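Local coordinates for protein salt-tolerant glutaminase (Micrococcus luteus, PDB 3AGD) that probably catalyses the hydrolysis of L-glutamine to L-glutamate and ammonium, as a salt-tolerant member of the glutaminase family, at residues A[27-32]-A[157-162]; A[61-66]-A[193-198]. All blocks are in the same frame, centred on the assembly; numbering follows the deposited sequence.

Interaction 1 (A[27-32]-A[157-162])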
loop_
_atom_site.group_PDB
_atom_site.type_symbol
_atom_site.label_atom_id
_atom_site.label_comp_id
_atom_site.label_asym_id
_atom_site.label_seq_id
_atom_site.Cartn_x
_atom_site.Cartn_y
_atom_site.Cartn_z
ATOM N N TYR A 27 25.695 5.148 -24.320
ATOM C CA TYR A 27 25.507 6.476 -24.906
ATOM C C TYR A 27 26.611 7.493 -24.598
ATOM O O TYR A 27 26.822 8.429 -25.368
ATOM C CB TYR A 27 24.128 7.025 -24.519
ATOM C CG TYR A 27 24.047 7.729 -23.185
ATOM C CD1 TYR A 27 24.329 9.090 -23.078
ATOM C CD2 TYR A 27 23.640 7.049 -22.038
ATOM C CE1 TYR A 27 24.199 9.762 -21.865
ATOM C CE2 TYR A 27 23.510 7.713 -20.818
ATOM C CZ TYR A 27 23.789 9.069 -20.741
ATOM O OH TYR A 27 23.643 9.737 -19.548
ATOM N N ILE A 28 27.308 7.316 -23.479
ATOM C CA ILE A 28 28.411 8.206 -23.123
ATOM C C ILE A 28 29.556 7.403 -22.530
ATOM O O ILE A 28 29.346 6.529 -21.689
ATOM C CB ILE A 28 28.006 9.284 -22.101
ATOM C CG1 ILE A 28 27.197 8.655 -20.966
ATOM C CG2 ILE A 28 27.276 10.414 -22.808
ATOM C CD1 ILE A 28 26.920 9.607 -19.829
ATOM N N PRO A 29 30.791 7.695 -22.962
ATOM C CA PRO A 29 31.991 7.004 -22.485
ATOM C C PRO A 29 32.195 7.007 -20.973
ATOM O O PRO A 29 32.739 6.052 -20.418
ATOM C CB PRO A 29 33.121 7.713 -23.236
ATOM C CG PRO A 29 32.559 9.086 -23.486
ATOM C CD PRO A 29 31.146 8.778 -23.894
ATOM N N VAL A 30 31.764 8.067 -20.296
ATOM C CA VAL A 30 31.937 8.114 -18.849
ATOM C C VAL A 30 31.201 6.937 -18.199
ATOM O O VAL A 30 31.707 6.322 -17.261
ATOM C CB VAL A 30 31.428 9.450 -18.257
ATOM C CG1 VAL A 30 29.945 9.609 -18.513
ATOM C CG2 VAL A 30 31.723 9.503 -16.769
ATOM N N LEU A 31 30.014 6.617 -18.710
ATOM C CA LEU A 31 29.233 5.507 -18.177
ATOM C C LEU A 31 29.611 4.212 -18.889
ATOM O O LEU A 31 29.668 3.147 -18.277
ATOM C CB LEU A 31 27.733 5.774 -18.343
ATOM C CG LEU A 31 27.146 6.939 -17.540
ATOM C CD1 LEU A 31 25.631 7.012 -17.738
ATOM C CD2 LEU A 31 27.473 6.744 -16.071
ATOM N N ALA A 32 29.883 4.316 -20.185
ATOM C CA ALA A 32 30.261 3.157 -20.979
ATOM C C ALA A 32 31.572 2.535 -20.500
ATOM O O ALA A 32 31.755 1.323 -20.595
ATOM C CB ALA A 32 30.380 3.554 -22.445
ATOM N N TYR A 157 28.021 15.344 -16.896
ATOM C CA TYR A 157 27.178 16.393 -17.462
ATOM C C TYR A 157 27.646 16.810 -18.859
ATOM O O TYR A 157 26.878 16.748 -19.821
ATOM C CB TYR A 157 27.183 17.616 -16.543
ATOM C CG TYR A 157 26.574 18.865 -17.146
ATOM C CD1 TYR A 157 25.194 19.080 -17.113
ATOM C CD2 TYR A 157 27.382 19.843 -17.735
ATOM C CE1 TYR A 157 24.635 20.235 -17.641
ATOM C CE2 TYR A 157 26.832 21.005 -18.269
ATOM C CZ TYR A 157 25.457 21.193 -18.216
ATOM O OH TYR A 157 24.905 22.345 -18.720
ATOM N N GLU A 158 28.898 17.248 -18.963
ATOM C CA GLU A 158 29.446 17.679 -20.246
ATOM C C GLU A 158 29.308 16.559 -21.266
ATOM O O GLU A 158 28.862 16.774 -22.386
ATOM C CB GLU A 158 30.924 18.061 -20.106
ATOM C CG GLU A 158 31.208 19.253 -19.200
ATOM C CD GLU A 158 30.525 20.536 -19.659
ATOM O OE1 GLU A 158 30.163 20.631 -20.852
ATOM O OE2 GLU A 158 30.364 21.455 -18.825
ATOM N N SER A 159 29.692 15.356 -20.867
ATOM C CA SER A 159 29.608 14.201 -21.744
ATOM C C SER A 159 28.192 14.022 -22.309
ATOM O O SER A 159 28.006 13.901 -23.520
ATOM C CB SER A 159 30.032 12.951 -20.972
ATOM O OG SER A 159 30.016 11.804 -21.798
ATOM N N GLU A 160 27.190 14.015 -21.435
ATOM C CA GLU A 160 25.815 13.835 -21.882
ATOM C C GLU A 160 25.265 15.035 -22.644
ATOM O O GLU A 160 24.451 14.876 -23.554
ATOM C CB GLU A 160 24.905 13.503 -20.697
ATOM C CG GLU A 160 23.424 13.607 -21.020
ATOM C CD GLU A 160 22.551 12.829 -20.057
ATOM O OE1 GLU A 160 22.977 12.596 -18.903
ATOM O OE2 GLU A 160 21.428 12.459 -20.455
ATOM N N MET A 161 25.709 16.234 -22.288
ATOM C CA MET A 161 25.230 17.421 -22.980
ATOM C C MET A 161 25.631 17.414 -24.454
ATOM O O MET A 161 25.038 18.125 -25.265
ATOM C CB MET A 161 25.757 18.684 -22.299
ATOM C CG MET A 161 24.974 19.080 -21.057
ATOM S SD MET A 161 23.248 19.510 -21.429
ATOM C CE MET A 161 23.452 21.190 -22.023
ATOM N N ALA A 162 26.625 16.598 -24.797
ATOM C CA ALA A 162 27.104 16.503 -26.176
ATOM C C ALA A 162 26.222 15.595 -27.030
ATOM O O ALA A 162 26.295 15.622 -28.260
ATOM C CB ALA A 162 28.536 15.992 -26.192
#
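Tyr27 and Ile28, in the loop that leads into the short helix 29-32, rest against Ser159 and Glu160 on one side of helix 154-161, a small, mostly apolar contact that includes Glu160 of the glutamate site. Its single polar link is a weak hydrogen bond from Tyr27 OH to Glu160 OE1, 3.0 Å long. The ring and the carboxylate are turned 61° apart, and the chain of Glu160 passes along the hydroxyl end of the ring, CB lying in plane at its edge, 4.0 Å from Tyr27 CE1. Glu160 runs outward nearly fully extended, with CG anti to the backbone N (chi1 167°), which carries the carboxylate out to the phenol oxygen.

Beside this pair, the CB of Ile28 is directed toward the helix. Its CG2 methyl lies 3.2 Å from Ser159 OG and 3.8 Å from Glu160 CA, while CG1 turns back over one face of the Tyr27 ring. Ser159 OG thus meets a largely hydrocarbon surface, completed by Pro29 CD at 3.9 Å and Val30 CG1 at 4.0 Å. Ile28 is also the N-cap residue of helix 29-32, and its carbonyl oxygen accepts the bond from Ala32 N, so the residue that caps helix 29-32 also packs it against helix 154-161.

Glu160 binds L-glutamate in this enzyme, and Tyr27 approaches Val261, another residue of that site. Tyr157 and Met161 turn to helix 184-195, whereas Tyr27 and Glu160 both touch Gln63 in the loop after strand 60-61.

Interaction 2 (A[61-66]-A[193-198])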
loop_
_atom_site.group_PDB
_atom_site.type_symbol
_atom_site.label_atom_id
_atom_site.label_comp_id
_atom_site.label_asym_id
_atom_site.label_seq_id
_atom_site.Cartn_x
_atom_site.Cartn_y
_atom_site.Cartn_z
ATOM N N THR A 61 26.152 8.711 -10.691
ATOM C CA THR A 61 25.135 9.699 -11.022
ATOM C C THR A 61 23.753 9.063 -10.890
ATOM O O THR A 61 23.489 7.985 -11.429
ATOM C CB THR A 61 25.349 10.261 -12.436
ATOM O OG1 THR A 61 25.405 9.187 -13.383
ATOM C CG2 THR A 61 26.658 11.036 -12.484
ATOM N N ILE A 62 22.887 9.744 -10.151
ATOM C CA ILE A 62 21.540 9.278 -9.875
ATOM C C ILE A 62 20.658 9.152 -11.111
ATOM O O ILE A 62 19.713 8.359 -11.130
ATOM C CB ILE A 62 20.865 10.215 -8.835
ATOM C CG1 ILE A 62 19.512 9.659 -8.406
ATOM C CG2 ILE A 62 20.698 11.604 -9.419
ATOM C CD1 ILE A 62 18.892 10.443 -7.256
ATOM N N GLN A 63 20.970 9.924 -12.143
ATOM C CA GLN A 63 20.193 9.894 -13.378
ATOM C C GLN A 63 18.683 9.992 -13.107
ATOM O O GLN A 63 18.255 10.815 -12.296
ATOM C CB GLN A 63 20.522 8.625 -14.173
ATOM C CG GLN A 63 21.976 8.552 -14.685
ATOM C CD GLN A 63 22.356 9.737 -15.563
ATOM O OE1 GLN A 63 21.546 10.218 -16.356
ATOM N NE2 GLN A 63 23.596 10.205 -15.435
ATOM N N SER A 64 17.884 9.155 -13.769
ATOM C CA SER A 64 16.427 9.191 -13.610
ATOM C C SER A 64 15.872 8.989 -12.203
ATOM O O SER A 64 14.711 9.328 -11.942
ATOM C CB SER A 64 15.760 8.191 -14.556
ATOM O OG SER A 64 15.770 8.681 -15.885
ATOM N N ALA A 65 16.674 8.439 -11.298
ATOM C CA ALA A 65 16.204 8.247 -9.929
ATOM C C ALA A 65 16.107 9.607 -9.239
ATOM O O ALA A 65 15.767 9.701 -8.061
ATOM C CB ALA A 65 17.139 7.323 -9.161
ATOM N N SER A 66 16.403 10.661 -9.989
ATOM C CA SER A 66 16.326 12.023 -9.474
ATOM C C SER A 66 14.902 12.533 -9.658
ATOM O O SER A 66 14.436 13.403 -8.925
ATOM C CB SER A 66 17.260 12.938 -10.262
ATOM O OG SER A 66 16.758 13.143 -11.575
ATOM N N ALA A 193 21.966 18.164 -15.625
ATOM C CA ALA A 193 22.766 18.437 -14.435
ATOM C C ALA A 193 22.141 17.721 -13.241
ATOM O O ALA A 193 22.832 17.176 -12.386
ATOM C CB ALA A 193 22.816 19.927 -14.181
ATOM N N GLN A 194 20.819 17.738 -13.208
ATOM C CA GLN A 194 20.045 17.094 -12.158
ATOM C C GLN A 194 20.373 15.604 -12.128
ATOM O O GLN A 194 20.529 15.009 -11.057
ATOM C CB GLN A 194 18.561 17.323 -12.453
ATOM C CG GLN A 194 17.576 16.369 -11.815
ATOM C CD GLN A 194 16.185 16.534 -12.411
ATOM O OE1 GLN A 194 15.757 17.654 -12.702
ATOM N NE2 GLN A 194 15.472 15.424 -12.587
ATOM N N CYS A 195 20.486 15.010 -13.311
ATOM C CA CYS A 195 20.791 13.586 -13.447
ATOM C C CYS A 195 22.242 13.263 -13.111
ATOM O O CYS A 195 22.574 12.113 -12.801
ATOM C CB CYS A 195 20.508 13.118 -14.876
ATOM S SG CYS A 195 18.768 13.044 -15.319
ATOM N N ALA A 196 23.100 14.277 -13.189
ATOM C CA ALA A 196 24.519 14.103 -12.912
ATOM C C ALA A 196 24.847 14.250 -11.431
ATOM O O ALA A 196 26.022 14.241 -11.049
ATOM C CB ALA A 196 25.340 15.099 -13.733
ATOM N N VAL A 197 23.818 14.395 -10.600
ATOM C CA VAL A 197 24.033 14.518 -9.164
ATOM C C VAL A 197 24.576 13.190 -8.633
ATOM O O VAL A 197 24.037 12.129 -8.932
ATOM C CB VAL A 197 22.726 14.870 -8.422
ATOM C CG1 VAL A 197 22.945 14.806 -6.913
ATOM C CG2 VAL A 197 22.267 16.253 -8.821
ATOM N N LEU A 198 25.640 13.267 -7.840
ATOM C CA LEU A 198 26.289 12.090 -7.269
ATOM C C LEU A 198 25.695 11.581 -5.959
ATOM O O LEU A 198 25.529 12.329 -4.993
ATOM C CB LEU A 198 27.782 12.379 -7.063
ATOM C CG LEU A 198 28.622 12.559 -8.333
ATOM C CD1 LEU A 198 29.974 13.189 -7.987
ATOM C CD2 LEU A 198 28.803 11.198 -9.012
#
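Three hydrogen bonds fasten the residues just ahead of helix 67-78 to the last turn of helix 184-195 and the residues that follow it, in the beta-lactamase-like fold of the glutaminases. Ile62 N binds Val197 O over 2.9 Å, nearly straight at 169°. Gln63 N reaches Cys195 O at 2.8 Å, using a lone pair in the carbonyl plane with a more bent N-H. The third bond joins side chains: Gln194 NE2 donates to Ser66 OG, 2.8 Å away and in the plane of the amide. That hydroxyl in turn donates to Gln63 O, so its proton is committed while it accepts from the glutamine. Gln194 swings CG opposite its own N (chi1 159°) and continues extended, bringing its amide up to Ser66.

This network backs the glutamate site, to which both Ser64 and Cys195 belong. Ser64 probably opens an SxxK motif, consistent with a weak hydrogen bond between its OG and Lys67 NZ. Gln63, bent at chi2, folds its amide over Cys195, and it also touches Val261.

Beyond the helix end the two segments run antiparallel, Thr61 and Leu198 forming a non-hydrogen-bonded pair. Thr61 CA makes a CH...O contact with Val197 O, and its CG2 methyl lies 3.6 Å from Ala196 O. Ile62 CG2 packs 4.0 Å from Val197 CB, and Met142 of helix 131-146 touches both residues. Gln63 itself is held by a bond within its own segment, NE2 to Thr61 OG1 at 2.9 Å and 173°, which leaves OE1 turned to Cys195 CB, 3.4 Å away.

In the fold
From the N terminus the chain first supplies 27-32, then, after the strands 40-44 and 50-54, segment 61-66. It next passes through several helices to 157-162, where interaction 1 closes a loop of 124 residues, and runs on through helices 165-176 and 184-195 to 193-198, where interaction 2 closes one of 126. The two loops cross, since their segments alternate along the chain. Both lie in the glutaminase region, with centres 13 Å apart, and they touch: Tyr157 CD1 packs 3.7 Å from Ala193 N. Together they tie the N-terminal loop and the residues leading into helix 67-78 to helices 154-161 and 184-195, with each contact contributing residues of the glutamate site.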